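Local coordinates for IMC sub-compartment protein ISP3 (PDB 4CHJ), which is a pleckstrin-homology-fold protein of the inner membrane complex sub-compartments in Toxoplasma gondii, and probably contributes to parasite replication by internal daughter budding, at residues Q135-V138 / S139-D142; D36-M39 / N40-E43; L73-N76 / Q77-R80; F115-A118 / S119-R122. All blocks are in the same frame, centred on the assembly; numbering follows the deposited sequence.

Contact 1 of 4, residues Q135-V138 / S139-D142; sequences QCFV and SFLD
Q135 and S139 are one turn apart on helix 131-149, the C-terminal helix packed against the bent sheet of the pleckstrin homology fold. S139 N donates to Q135 O over 3.1 Å, an i to i+4 helix bond. Its hydroxyl turns to the same carbonyl, but at 3.5 Å from S139 OG to Q135 O that second bond is weak. F140 N then binds C136 O at 2.8 Å with an N-H...O angle of 160°. CD2 of the F140 ring comes 4.1 Å from F137 CD1, which sits at the F140 edge, near its plane. L141 N donates to F137 O at 2.8 Å, and within this stretch its side chain packs on the F137 ring. F137 CG is anti to the backbone N (chi1 -179°), which swings the ring toward this following turn. L141 CG lies over one face, 4.0 Å from the ring centroid and 14° off the normal, a CH-pi contact, and L141 CD1 is 3.4 Å from F137 CE2. F126 and F128 also meet this ring, while V90 and F115 touch L141, which places the pair between helix and sheet. Last, D142 N donates to V138 O at 2.9 Å.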
ATOM      1  N   GLN A 135       4.631   1.097   6.875  1.00 49.89           N
ATOM      2  CA  GLN A 135       3.686   0.982   7.969  1.00 52.76           C
ATOM      3  C   GLN A 135       2.648   2.100   7.953  1.00 50.34           C
ATOM      4  O   GLN A 135       1.504   1.879   8.341  1.00 53.92           O
ATOM      5  CB  GLN A 135       4.431   0.930   9.296  1.00 63.05           C
ATOM      6  CG  GLN A 135       5.402  -0.238   9.360  1.00 64.86           C
ATOM      7  CD  GLN A 135       5.885  -0.543  10.759  1.00 68.80           C
ATOM      8  OE1 GLN A 135       5.902   0.324  11.632  1.00 69.30           O
ATOM      9  NE2 GLN A 135       6.331  -1.776  10.965  1.00 67.91           N
ATOM     10  N   CYS A 136       3.010   3.255   7.406  1.00 49.90           N
ATOM     11  CA  CYS A 136       2.035   4.319   7.145  1.00 50.18           C
ATOM     12  C   CYS A 136       1.051   3.957   6.053  1.00 48.71           C
ATOM     13  O   CYS A 136      -0.135   4.304   6.125  1.00 50.74           O
ATOM     14  CB  CYS A 136       2.740   5.619   6.757  1.00 51.31           C
ATOM     15  SG  CYS A 136       3.637   6.370   8.129  1.00 54.50           S
ATOM     16  N   PHE A 137       1.541   3.332   4.990  1.00 46.70           N
ATOM     17  CA  PHE A 137       0.664   2.979   3.889  1.00 40.72           C
ATOM     18  C   PHE A 137      -0.304   1.927   4.404  1.00 36.94           C
ATOM     19  O   PHE A 137      -1.518   2.008   4.179  1.00 38.89           O
ATOM     20  CB  PHE A 137       1.489   2.483   2.729  1.00 45.21           C
ATOM     21  CG  PHE A 137       0.691   2.114   1.537  1.00 46.66           C
ATOM     22  CD1 PHE A 137      -0.014   3.060   0.845  1.00 48.61           C
ATOM     23  CD2 PHE A 137       0.661   0.797   1.089  1.00 51.71           C
ATOM     24  CE1 PHE A 137      -0.763   2.709  -0.257  1.00 50.07           C
ATOM     25  CE2 PHE A 137      -0.071   0.448  -0.027  1.00 48.09           C
ATOM     26  CZ  PHE A 137      -0.773   1.406  -0.702  1.00 46.14           C
ATOM     27  N   VAL A 138       0.204   1.039   5.250  1.00 36.59           N
ATOM     28  CA  VAL A 138      -0.650   0.051   5.902  1.00 44.49           C
ATOM     29  C   VAL A 138      -1.807   0.726   6.705  1.00 47.74           C
ATOM     30  O   VAL A 138      -2.985   0.325   6.601  1.00 51.45           O
ATOM     31  CB  VAL A 138       0.176  -0.922   6.798  1.00 48.17           C
ATOM     32  CG1 VAL A 138      -0.742  -1.820   7.620  1.00 49.26           C
ATOM     33  CG2 VAL A 138       1.083  -1.806   5.952  1.00 51.99           C
ATOM     34  N   SER A 139      -1.484   1.772   7.452  1.00 52.69           N
ATOM     35  CA  SER A 139      -2.484   2.462   8.272  1.00 53.10           C
ATOM     36  C   SER A 139      -3.442   3.234   7.404  1.00 45.82           C
ATOM     37  O   SER A 139      -4.634   3.268   7.675  1.00 52.66           O
ATOM     38  CB  SER A 139      -1.809   3.394   9.261  1.00 54.04           C
ATOM     39  OG  SER A 139      -1.242   2.634  10.307  1.00 66.96           O
ATOM     40  N   PHE A 140      -2.928   3.835   6.340  1.00 42.73           N
ATOM     41  CA  PHE A 140      -3.783   4.552   5.414  1.00 45.44           C
ATOM     42  C   PHE A 140      -4.772   3.589   4.767  1.00 51.09           C
ATOM     43  O   PHE A 140      -5.957   3.884   4.657  1.00 63.01           O
ATOM     44  CB  PHE A 140      -2.930   5.240   4.348  1.00 44.47           C
ATOM     45  CG  PHE A 140      -3.701   5.673   3.140  1.00 50.34           C
ATOM     46  CD1 PHE A 140      -4.695   6.621   3.242  1.00 49.24           C
ATOM     47  CD2 PHE A 140      -3.433   5.121   1.902  1.00 58.86           C
ATOM     48  CE1 PHE A 140      -5.409   7.020   2.132  1.00 55.79           C
ATOM     49  CE2 PHE A 140      -4.141   5.514   0.785  1.00 60.13           C
ATOM     50  CZ  PHE A 140      -5.132   6.465   0.901  1.00 60.55           C
ATOM     51  N   LEU A 141      -4.277   2.424   4.368  1.00 56.43           N
ATOM     52  CA  LEU A 141      -5.111   1.404   3.750  1.00 52.22           C
ATOM     53  C   LEU A 141      -6.161   0.912   4.727  1.00 48.49           C
ATOM     54  O   LEU A 141      -7.300   0.662   4.355  1.00 56.99           O
ATOM     55  CB  LEU A 141      -4.263   0.234   3.252  1.00 48.94           C
ATOM     56  CG  LEU A 141      -3.441   0.479   1.990  1.00 50.23           C
ATOM     57  CD1 LEU A 141      -2.833  -0.818   1.487  1.00 50.52           C
ATOM     58  CD2 LEU A 141      -4.295   1.127   0.914  1.00 47.32           C
ATOM     59  N   ASP A 142      -5.766   0.769   5.984  1.00 48.92           N
ATOM     60  CA  ASP A 142      -6.665   0.273   7.007  1.00 56.57           C
ATOM     61  C   ASP A 142      -7.853   1.204   7.182  1.00 59.95           C
ATOM     62  O   ASP A 142      -8.983   0.752   7.321  1.00 59.15           O
ATOM     63  CB  ASP A 142      -5.925   0.143   8.333  1.00 67.08           C
ATOM     64  CG  ASP A 142      -6.023  -1.242   8.917  1.00 81.64           C
ATOM     65  OD1 ASP A 142      -7.149  -1.673   9.237  1.00 86.95           O
ATOM     66  OD2 ASP A 142      -4.973  -1.901   9.059  1.00 85.15           O
TER

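Contact 2 of 4, residues D36-M39 / N40-E43; sequences DNWM and NRYE
The backbone from D36 to E43 is continuous alpha helix, and four i to i+4 bonds join its two halves. N40 N to D36 O and E43 N to M39 O have donors tilted from the carbonyl plane. R41 N and Y42 N meet the carbonyls of N37 and W38 almost end-on, each with a C=O...N angle of 171°. Among the side chains, W38 has CG anti to the backbone N (chi1 -172°), which carries the indole along the helix to the tyrosine; Y42 CD2 lies over one indole face, 3.6 Å from W38 CE2. The five-membered ring of W38 and the Y42 ring have planes inclined at 36° and centroids 4.6 Å apart, an oblique pair. Helix 32-44 precedes the first strand of the main sheet of this pleckstrin homology fold, and the pair faces inward: W38 touches I64 and C136, Y42 meets L62 and I64, and its OH bonds to T47 O. R41 extends past N37 to salt bridges through NH2 with D133 and NH1 with D46, tying helix 32-44 to helix 131-149 and the following strand. M39 and E43 cross obliquely, the methyl CE of M39 3.2 Å from E43 OE2.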
ATOM      1  N   ASP A  36       1.614  11.726   9.359  1.00 61.21           N
ATOM      2  CA  ASP A  36       1.244  13.039   8.813  1.00 56.06           C
ATOM      3  C   ASP A  36       2.225  13.479   7.735  1.00 55.46           C
ATOM      4  O   ASP A  36       1.827  14.051   6.702  1.00 56.19           O
ATOM      5  CB  ASP A  36       1.225  14.095   9.928  1.00 67.83           C
ATOM      6  CG  ASP A  36       0.024  13.978  10.832  1.00 63.50           C
ATOM      7  OD1 ASP A  36      -0.941  13.269  10.477  1.00 61.81           O
ATOM      8  OD2 ASP A  36       0.049  14.612  11.908  1.00 78.26           O
ATOM      9  N   ASN A  37       3.515  13.256   8.000  1.00 54.52           N
ATOM     10  CA  ASN A  37       4.558  13.450   6.982  1.00 62.67           C
ATOM     11  C   ASN A  37       4.364  12.532   5.739  1.00 58.03           C
ATOM     12  O   ASN A  37       4.267  13.005   4.608  1.00 58.22           O
ATOM     13  CB  ASN A  37       5.936  13.198   7.587  1.00 65.24           C
ATOM     14  CG  ASN A  37       7.056  13.401   6.576  1.00 79.75           C
ATOM     15  OD1 ASN A  37       7.211  14.491   6.018  1.00 92.64           O
ATOM     16  ND2 ASN A  37       7.826  12.343   6.314  1.00 80.22           N
ATOM     17  N   TRP A  38       4.317  11.224   5.970  1.00 49.68           N
ATOM     18  CA  TRP A  38       3.956  10.295   4.929  1.00 48.46           C
ATOM     19  C   TRP A  38       2.772  10.859   4.113  1.00 49.55           C
ATOM     20  O   TRP A  38       2.881  11.072   2.890  1.00 47.94           O
ATOM     21  CB  TRP A  38       3.630   8.922   5.530  1.00 53.15           C
ATOM     22  CG  TRP A  38       3.433   7.888   4.491  1.00 53.74           C
ATOM     23  CD1 TRP A  38       4.401   7.179   3.845  1.00 55.49           C
ATOM     24  CD2 TRP A  38       2.206   7.521   3.904  1.00 51.71           C
ATOM     25  NE1 TRP A  38       3.846   6.375   2.900  1.00 56.36           N
ATOM     26  CE2 TRP A  38       2.491   6.570   2.907  1.00 58.93           C
ATOM     27  CE3 TRP A  38       0.878   7.886   4.132  1.00 56.57           C
ATOM     28  CZ2 TRP A  38       1.493   5.967   2.149  1.00 56.35           C
ATOM     29  CZ3 TRP A  38      -0.105   7.301   3.375  1.00 57.52           C
ATOM     30  CH2 TRP A  38       0.206   6.349   2.388  1.00 60.15           C
ATOM     31  N   MET A  39       1.685  11.195   4.788  1.00 49.45           N
ATOM     32  CA  MET A  39       0.468  11.594   4.095  1.00 49.93           C
ATOM     33  C   MET A  39       0.668  12.827   3.222  1.00 49.68           C
ATOM     34  O   MET A  39       0.120  12.912   2.130  1.00 61.85           O
ATOM     35  CB  MET A  39      -0.654  11.844   5.096  1.00 51.77           C
ATOM     36  CG  MET A  39      -2.014  12.038   4.454  1.00 59.99           C
ATOM     37  SD  MET A  39      -2.675  10.511   3.768  1.00 66.96           S
ATOM     38  CE  MET A  39      -3.988  11.162   2.746  1.00 70.38           C
ATOM     39  N   ASN A  40       1.444  13.785   3.708  1.00 59.01           N
ATOM     40  CA  ASN A  40       1.708  15.019   2.966  1.00 61.43           C
ATOM     41  C   ASN A  40       2.503  14.783   1.715  1.00 53.61           C
ATOM     42  O   ASN A  40       2.152  15.282   0.653  1.00 57.46           O
ATOM     43  CB  ASN A  40       2.460  16.026   3.839  1.00 69.82           C
ATOM     44  CG  ASN A  40       1.523  16.853   4.696  1.00 84.93           C
ATOM     45  OD1 ASN A  40       0.477  17.331   4.218  1.00 87.02           O
ATOM     46  ND2 ASN A  40       1.863  16.999   5.977  1.00 84.36           N
ATOM     47  N   ARG A  41       3.599  14.043   1.857  1.00 48.79           N
ATOM     48  CA  ARG A  41       4.402  13.608   0.708  1.00 52.86           C
ATOM     49  C   ARG A  41       3.633  12.938  -0.423  1.00 52.49           C
ATOM     50  O   ARG A  41       3.800  13.299  -1.602  1.00 54.57           O
ATOM     51  CB  ARG A  41       5.498  12.681   1.173  1.00 51.32           C
ATOM     52  CG  ARG A  41       6.622  13.448   1.799  1.00 55.62           C
ATOM     53  CD  ARG A  41       7.852  12.608   1.936  1.00 59.72           C
ATOM     54  NE  ARG A  41       7.740  11.710   3.075  1.00 66.15           N
ATOM     55  CZ  ARG A  41       7.860  10.390   3.005  1.00 60.72           C
ATOM     56  NH1 ARG A  41       8.086   9.788   1.839  1.00 62.74           N
ATOM     57  NH2 ARG A  41       7.790   9.674   4.116  1.00 59.31           N
ATOM     58  N   TYR A  42       2.796  11.965  -0.082  1.00 56.60           N
ATOM     59  CA  TYR A  42       2.134  11.152  -1.117  1.00 53.12           C
ATOM     60  C   TYR A  42       0.875  11.808  -1.667  1.00 56.86           C
ATOM     61  O   TYR A  42       0.482  11.553  -2.812  1.00 59.52           O
ATOM     62  CB  TYR A  42       1.873   9.729  -0.600  1.00 52.42           C
ATOM     63  CG  TYR A  42       3.152   8.901  -0.649  1.00 58.17           C
ATOM     64  CD1 TYR A  42       3.618   8.381  -1.862  1.00 58.54           C
ATOM     65  CD2 TYR A  42       3.962   8.757   0.478  1.00 54.51           C
ATOM     66  CE1 TYR A  42       4.820   7.691  -1.934  1.00 53.45           C
ATOM     67  CE2 TYR A  42       5.167   8.059   0.413  1.00 58.58           C
ATOM     68  CZ  TYR A  42       5.590   7.534  -0.798  1.00 52.86           C
ATOM     69  OH  TYR A  42       6.773   6.842  -0.866  1.00 52.57           O
ATOM     70  N   GLU A  43       0.270  12.693  -0.878  1.00 59.45           N
ATOM     71  CA  GLU A  43      -0.750  13.602  -1.408  1.00 60.98           C
ATOM     72  C   GLU A  43      -0.128  14.527  -2.453  1.00 58.32           C
ATOM     73  O   GLU A  43      -0.751  14.838  -3.478  1.00 54.18           O
ATOM     74  CB  GLU A  43      -1.384  14.423  -0.279  1.00 65.75           C
ATOM     75  CG  GLU A  43      -2.487  13.680   0.467  1.00 71.95           C
ATOM     76  CD  GLU A  43      -3.097  14.480   1.619  1.00 73.48           C
ATOM     77  OE1 GLU A  43      -2.402  15.356   2.191  1.00 73.18           O
ATOM     78  OE2 GLU A  43      -4.274  14.206   1.968  1.00 66.62           O
TER

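Contact 3 of 4, residues L73-N76 / Q77-R80; sequences LTFN and QKVR
F75 O accepts the shortest sound polar bond of the contact, from K78 N at 2.7 Å. The donor lies 53° above the carbonyl plane, off the lone pairs. The reciprocal bond, F75 N to K78 O at 2.8 Å, is straighter (169°) and lies in the carbonyl plane, so F75 and K78 form a hydrogen-bonded antiparallel pair. T74 and V79 make the next, non-hydrogen-bonded pair, and L73 with R80 the third, through L73 N to R80 O at 2.8 Å. On one face of the sheet, T74 and V79 lie side by side: the T74 hydroxyl, OG1, comes 3.3 Å from V79 CG1. On the other face the ring of F75 and the chain of K78 run the same way. K78 is bent at its last two torsions (chi3 63°), bringing CE to 3.5 Å from F75 CD2 at an oblique angle to the ring. L73, on this second face, reaches the core at M48, V50 and F126. N76 and Q77 both have positive phi, as their places in the turn require. These mark a two-residue beta hairpin closed by a type I' turn, linking strands 70-75 and 78-83 at the edge of the pleckstrin homology sheet.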
ATOM      1  N   LEU A  73      -1.161   5.754  -9.793  1.00 67.39           N
ATOM      2  CA  LEU A  73       0.183   5.301 -10.033  1.00 71.92           C
ATOM      3  C   LEU A  73       0.600   5.915 -11.342  1.00 74.72           C
ATOM      4  O   LEU A  73      -0.082   5.771 -12.348  1.00 68.60           O
ATOM      5  CB  LEU A  73       0.222   3.786 -10.158  1.00 74.65           C
ATOM      6  CG  LEU A  73       0.489   3.028  -8.868  1.00 74.96           C
ATOM      7  CD1 LEU A  73       1.810   3.475  -8.274  1.00 72.87           C
ATOM      8  CD2 LEU A  73      -0.646   3.285  -7.896  1.00 84.12           C
ATOM      9  N   THR A  74       1.722   6.612 -11.325  1.00 74.54           N
ATOM     10  CA  THR A  74       2.266   7.147 -12.554  1.00 72.73           C
ATOM     11  C   THR A  74       3.562   6.461 -12.871  1.00 77.49           C
ATOM     12  O   THR A  74       4.481   6.435 -12.050  1.00 63.61           O
ATOM     13  CB  THR A  74       2.497   8.656 -12.470  1.00 75.41           C
ATOM     14  OG1 THR A  74       1.237   9.309 -12.270  1.00 83.48           O
ATOM     15  CG2 THR A  74       3.136   9.167 -13.759  1.00 77.51           C
ATOM     16  N   PHE A  75       3.573   5.807 -14.028  1.00 82.83           N
ATOM     17  CA  PHE A  75       4.762   5.216 -14.610  1.00 86.61           C
ATOM     18  C   PHE A  75       4.826   5.577 -16.096  1.00 99.58           C
ATOM     19  O   PHE A  75       3.911   5.274 -16.852  1.00 97.76           O
ATOM     20  CB  PHE A  75       4.712   3.703 -14.410  1.00 85.89           C
ATOM     21  CG  PHE A  75       5.593   2.935 -15.340  1.00 95.34           C
ATOM     22  CD1 PHE A  75       6.904   3.313 -15.537  1.00104.47           C
ATOM     23  CD2 PHE A  75       5.105   1.838 -16.022  1.00103.64           C
ATOM     24  CE1 PHE A  75       7.718   2.606 -16.397  1.00112.96           C
ATOM     25  CE2 PHE A  75       5.912   1.128 -16.884  1.00102.98           C
ATOM     26  CZ  PHE A  75       7.220   1.512 -17.073  1.00108.13           C
ATOM     27  N   ASN A  76       5.902   6.224 -16.516  1.00105.09           N
ATOM     28  CA  ASN A  76       6.079   6.549 -17.926  1.00107.18           C
ATOM     29  C   ASN A  76       4.885   7.292 -18.497  1.00110.48           C
ATOM     30  O   ASN A  76       4.462   7.032 -19.617  1.00103.03           O
ATOM     31  CB  ASN A  76       6.364   5.309 -18.764  1.00108.01           C
ATOM     32  CG  ASN A  76       6.752   5.655 -20.189  1.00112.32           C
ATOM     33  OD1 ASN A  76       6.828   6.827 -20.554  1.00102.62           O
ATOM     34  ND2 ASN A  76       7.004   4.636 -21.000  1.00117.28           N
ATOM     35  N   GLN A  77       4.320   8.196 -17.712  1.00120.49           N
ATOM     36  CA  GLN A  77       3.225   9.024 -18.185  1.00122.04           C
ATOM     37  C   GLN A  77       1.951   8.202 -18.259  1.00113.89           C
ATOM     38  O   GLN A  77       0.927   8.668 -18.747  1.00114.68           O
ATOM     39  CB  GLN A  77       3.553   9.610 -19.555  1.00128.45           C
ATOM     40  CG  GLN A  77       4.693  10.615 -19.545  1.00127.91           C
ATOM     41  CD  GLN A  77       5.048  11.130 -20.928  1.00134.38           C
ATOM     42  OE1 GLN A  77       4.802  10.459 -21.929  1.00122.71           O
ATOM     43  NE2 GLN A  77       5.627  12.324 -20.992  1.00136.15           N
ATOM     44  N   LYS A  78       2.017   6.981 -17.747  1.00104.03           N
ATOM     45  CA  LYS A  78       0.875   6.091 -17.747  1.00101.22           C
ATOM     46  C   LYS A  78       0.393   6.048 -16.319  1.00 93.16           C
ATOM     47  O   LYS A  78       1.187   5.881 -15.401  1.00 85.95           O
ATOM     48  CB  LYS A  78       1.275   4.688 -18.227  1.00 99.92           C
ATOM     49  CG  LYS A  78       0.415   3.548 -17.690  1.00 93.73           C
ATOM     50  CD  LYS A  78       0.767   2.216 -18.327  1.00 99.67           C
ATOM     51  CE  LYS A  78       2.197   1.807 -18.015  1.00101.16           C
ATOM     52  NZ  LYS A  78       3.074   1.848 -19.217  1.00 97.21           N
ATOM     53  N   VAL A  79      -0.904   6.225 -16.125  1.00 79.84           N
ATOM     54  CA  VAL A  79      -1.425   6.212 -14.782  1.00 76.23           C
ATOM     55  C   VAL A  79      -2.440   5.106 -14.533  1.00 82.40           C
ATOM     56  O   VAL A  79      -3.562   5.164 -15.019  1.00 83.41           O
ATOM     57  CB  VAL A  79      -2.069   7.567 -14.477  1.00 77.91           C
ATOM     58  CG1 VAL A  79      -1.039   8.673 -14.635  1.00 73.29           C
ATOM     59  CG2 VAL A  79      -3.222   7.814 -15.426  1.00 81.95           C
ATOM     60  N   ARG A  80      -2.066   4.130 -13.717  1.00 69.93           N
ATOM     61  CA  ARG A  80      -3.038   3.200 -13.175  1.00 72.54           C
ATOM     62  C   ARG A  80      -3.710   3.838 -11.940  1.00 71.01           C
ATOM     63  O   ARG A  80      -3.064   4.086 -10.932  1.00 66.38           O
ATOM     64  CB  ARG A  80      -2.397   1.834 -12.854  1.00 82.19           C
ATOM     65  CG  ARG A  80      -3.389   0.783 -12.311  1.00 96.32           C
ATOM     66  CD  ARG A  80      -3.016  -0.677 -12.659  1.00 99.66           C
ATOM     67  NE  ARG A  80      -2.292  -1.358 -11.564  1.00106.06           N
ATOM     68  CZ  ARG A  80      -1.320  -2.272 -11.725  1.00104.40           C
ATOM     69  NH1 ARG A  80      -0.944  -2.670 -12.936  1.00 98.81           N
ATOM     70  NH2 ARG A  80      -0.713  -2.791 -10.662  1.00 96.80           N
TER

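Contact 4 of 4, residues F115-A118 / S119-R122; sequences FRLA and SSGR
L117 meets the S119-R122 loop through both its backbone and its side chain. From CB outward, L117 CB lies 3.5 Å from S120 OG, and CG is farther from that oxygen. CD1 turns back toward the hydroxyl and comes to 3.9 Å from S120 OG. With CB and CD1 alongside S120 OG, the leucine also touches I87, D86 and I124, packing the end of the strand against its neighbours. The same hydroxyl takes a hydrogen bond from R122 N at 3.1 Å, N-H...O angle 158°, an ST turn. For this, S120 OG lies between the backbone N and carbonyl carbon (chi1 58°). At the backbone, L117 N donates to R122 O over 2.9 Å, while G121 N reaches L117 O at 2.8 Å in a bond that is weak because its angle is only 121°. G121 has positive phi, which favours glycine. R116 runs beside the returning chain, with its CA 3.1 Å from R122 O in a CA-H...O contact and its CG close to the same oxygen. S119 OG is hydrogen-bonded to D86 OD2. This is the connection between strands 113-117 and 123-127 of the pleckstrin homology sheet. Chemically, R122 O is gripped by one N-H and approached by the CA-H of R116, whereas S120 OG accepts from R122 N while L117 CB and CD1 pack against it by van der Waals contact; within 115-122 the turn is thus closed by backbone bonds and the S120 hydroxyl, with S119 tied to D86.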
ATOM      1  N   PHE A 115      -1.874  -5.602  -1.098  1.00 35.57           N
ATOM      2  CA  PHE A 115      -3.276  -5.314  -0.872  1.00 43.62           C
ATOM      3  C   PHE A 115      -4.097  -5.866  -2.012  1.00 46.60           C
ATOM      4  O   PHE A 115      -3.580  -6.167  -3.088  1.00 46.04           O
ATOM      5  CB  PHE A 115      -3.535  -3.817  -0.662  1.00 40.01           C
ATOM      6  CG  PHE A 115      -3.112  -2.949  -1.809  1.00 37.86           C
ATOM      7  CD1 PHE A 115      -1.786  -2.648  -1.996  1.00 36.27           C
ATOM      8  CD2 PHE A 115      -4.054  -2.394  -2.670  1.00 41.20           C
ATOM      9  CE1 PHE A 115      -1.366  -1.856  -3.026  1.00 34.89           C
ATOM     10  CE2 PHE A 115      -3.644  -1.619  -3.744  1.00 42.47           C
ATOM     11  CZ  PHE A 115      -2.294  -1.323  -3.906  1.00 42.29           C
ATOM     12  N   ARG A 116      -5.364  -6.103  -1.738  1.00 52.10           N
ATOM     13  CA  ARG A 116      -6.215  -6.712  -2.712  1.00 47.57           C
ATOM     14  C   ARG A 116      -7.359  -5.769  -3.097  1.00 49.24           C
ATOM     15  O   ARG A 116      -7.934  -5.082  -2.232  1.00 44.93           O
ATOM     16  CB  ARG A 116      -6.753  -8.012  -2.157  1.00 51.04           C
ATOM     17  CG  ARG A 116      -7.499  -8.836  -3.189  1.00 64.40           C
ATOM     18  CD  ARG A 116      -8.003 -10.112  -2.564  1.00 64.62           C
ATOM     19  NE  ARG A 116      -6.910 -10.821  -1.898  1.00 73.61           N
ATOM     20  CZ  ARG A 116      -6.833 -11.031  -0.585  1.00 71.46           C
ATOM     21  NH1 ARG A 116      -7.798 -10.605   0.225  1.00 71.23           N
ATOM     22  NH2 ARG A 116      -5.801 -11.705  -0.085  1.00 76.36           N
ATOM     23  N   LEU A 117      -7.677  -5.748  -4.394  1.00 49.39           N
ATOM     24  CA  LEU A 117      -8.794  -4.986  -4.929  1.00 42.31           C
ATOM     25  C   LEU A 117     -10.058  -5.855  -5.081  1.00 42.93           C
ATOM     26  O   LEU A 117      -9.994  -6.984  -5.575  1.00 45.39           O
ATOM     27  CB  LEU A 117      -8.420  -4.424  -6.284  1.00 50.28           C
ATOM     28  CG  LEU A 117      -7.162  -3.556  -6.364  1.00 53.21           C
ATOM     29  CD1 LEU A 117      -6.953  -3.107  -7.794  1.00 59.49           C
ATOM     30  CD2 LEU A 117      -7.249  -2.355  -5.450  1.00 55.25           C
ATOM     31  N   ALA A 118     -11.202  -5.277  -4.710  1.00 41.12           N
ATOM     32  CA  ALA A 118     -12.492  -5.948  -4.704  1.00 45.98           C
ATOM     33  C   ALA A 118     -12.965  -6.238  -6.110  1.00 51.36           C
ATOM     34  O   ALA A 118     -13.613  -7.265  -6.354  1.00 55.72           O
ATOM     35  CB  ALA A 118     -13.523  -5.073  -3.998  1.00 46.90           C
ATOM     36  N   SER A 119     -12.657  -5.317  -7.022  1.00 53.85           N
ATOM     37  CA  SER A 119     -13.194  -5.339  -8.385  1.00 60.95           C
ATOM     38  C   SER A 119     -12.544  -6.418  -9.217  1.00 58.52           C
ATOM     39  O   SER A 119     -13.214  -7.147  -9.943  1.00 58.79           O
ATOM     40  CB  SER A 119     -12.926  -4.001  -9.066  1.00 64.25           C
ATOM     41  OG  SER A 119     -11.524  -3.759  -9.136  1.00 61.22           O
ATOM     42  N   SER A 120     -11.217  -6.457  -9.166  1.00 58.11           N
ATOM     43  CA  SER A 120     -10.438  -7.436  -9.902  1.00 54.15           C
ATOM     44  C   SER A 120     -10.226  -8.711  -9.110  1.00 43.94           C
ATOM     45  O   SER A 120      -9.905  -9.737  -9.678  1.00 48.26           O
ATOM     46  CB  SER A 120      -9.084  -6.855 -10.277  1.00 54.56           C
ATOM     47  OG  SER A 120      -8.390  -6.449  -9.131  1.00 59.38           O
ATOM     48  N   GLY A 121     -10.348  -8.622  -7.798  1.00 44.05           N
ATOM     49  CA  GLY A 121      -9.922  -9.705  -6.910  1.00 45.54           C
ATOM     50  C   GLY A 121      -8.416  -9.928  -6.899  1.00 47.41           C
ATOM     51  O   GLY A 121      -7.929 -10.947  -6.389  1.00 47.25           O
ATOM     52  N   ARG A 122      -7.679  -9.005  -7.502  1.00 50.10           N
ATOM     53  CA  ARG A 122      -6.221  -9.090  -7.589  1.00 54.22           C
ATOM     54  C   ARG A 122      -5.437  -8.501  -6.413  1.00 57.67           C
ATOM     55  O   ARG A 122      -5.915  -7.627  -5.696  1.00 48.95           O
ATOM     56  CB  ARG A 122      -5.723  -8.501  -8.905  1.00 63.67           C
ATOM     57  CG  ARG A 122      -6.216  -9.262 -10.117  1.00 71.06           C
ATOM     58  CD  ARG A 122      -5.253  -9.176 -11.281  1.00 80.30           C
ATOM     59  NE  ARG A 122      -4.314 -10.289 -11.289  1.00 90.03           N
ATOM     60  CZ  ARG A 122      -3.875 -10.881 -12.392  1.00 88.73           C
ATOM     61  NH1 ARG A 122      -4.300 -10.469 -13.574  1.00 91.81           N
ATOM     62  NH2 ARG A 122      -3.015 -11.884 -12.313  1.00 90.16           N
TER

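How the contacts relate
The four contacts lie in series along the chain: contact 2 closes first, then contact 3, contact 4 and contact 1. Contact 1 touches two of the others. C136 CB meets W38 CG of contact 2 at 3.3 Å, and F137 CD1 lies 3.5 Å from W38 CZ2, joining the two helices. L141 CD1 packs at 3.8 Å on F115 CB of contact 4, linking helix 131-149 to the sheet. Contacts 3 and 4 both reach the seven-stranded sheet but do not meet, their nearest atoms being about 6 Å apart. Contacts 2 and 4 lie on opposite sides of the chain's centre, with centres about 24 Å apart.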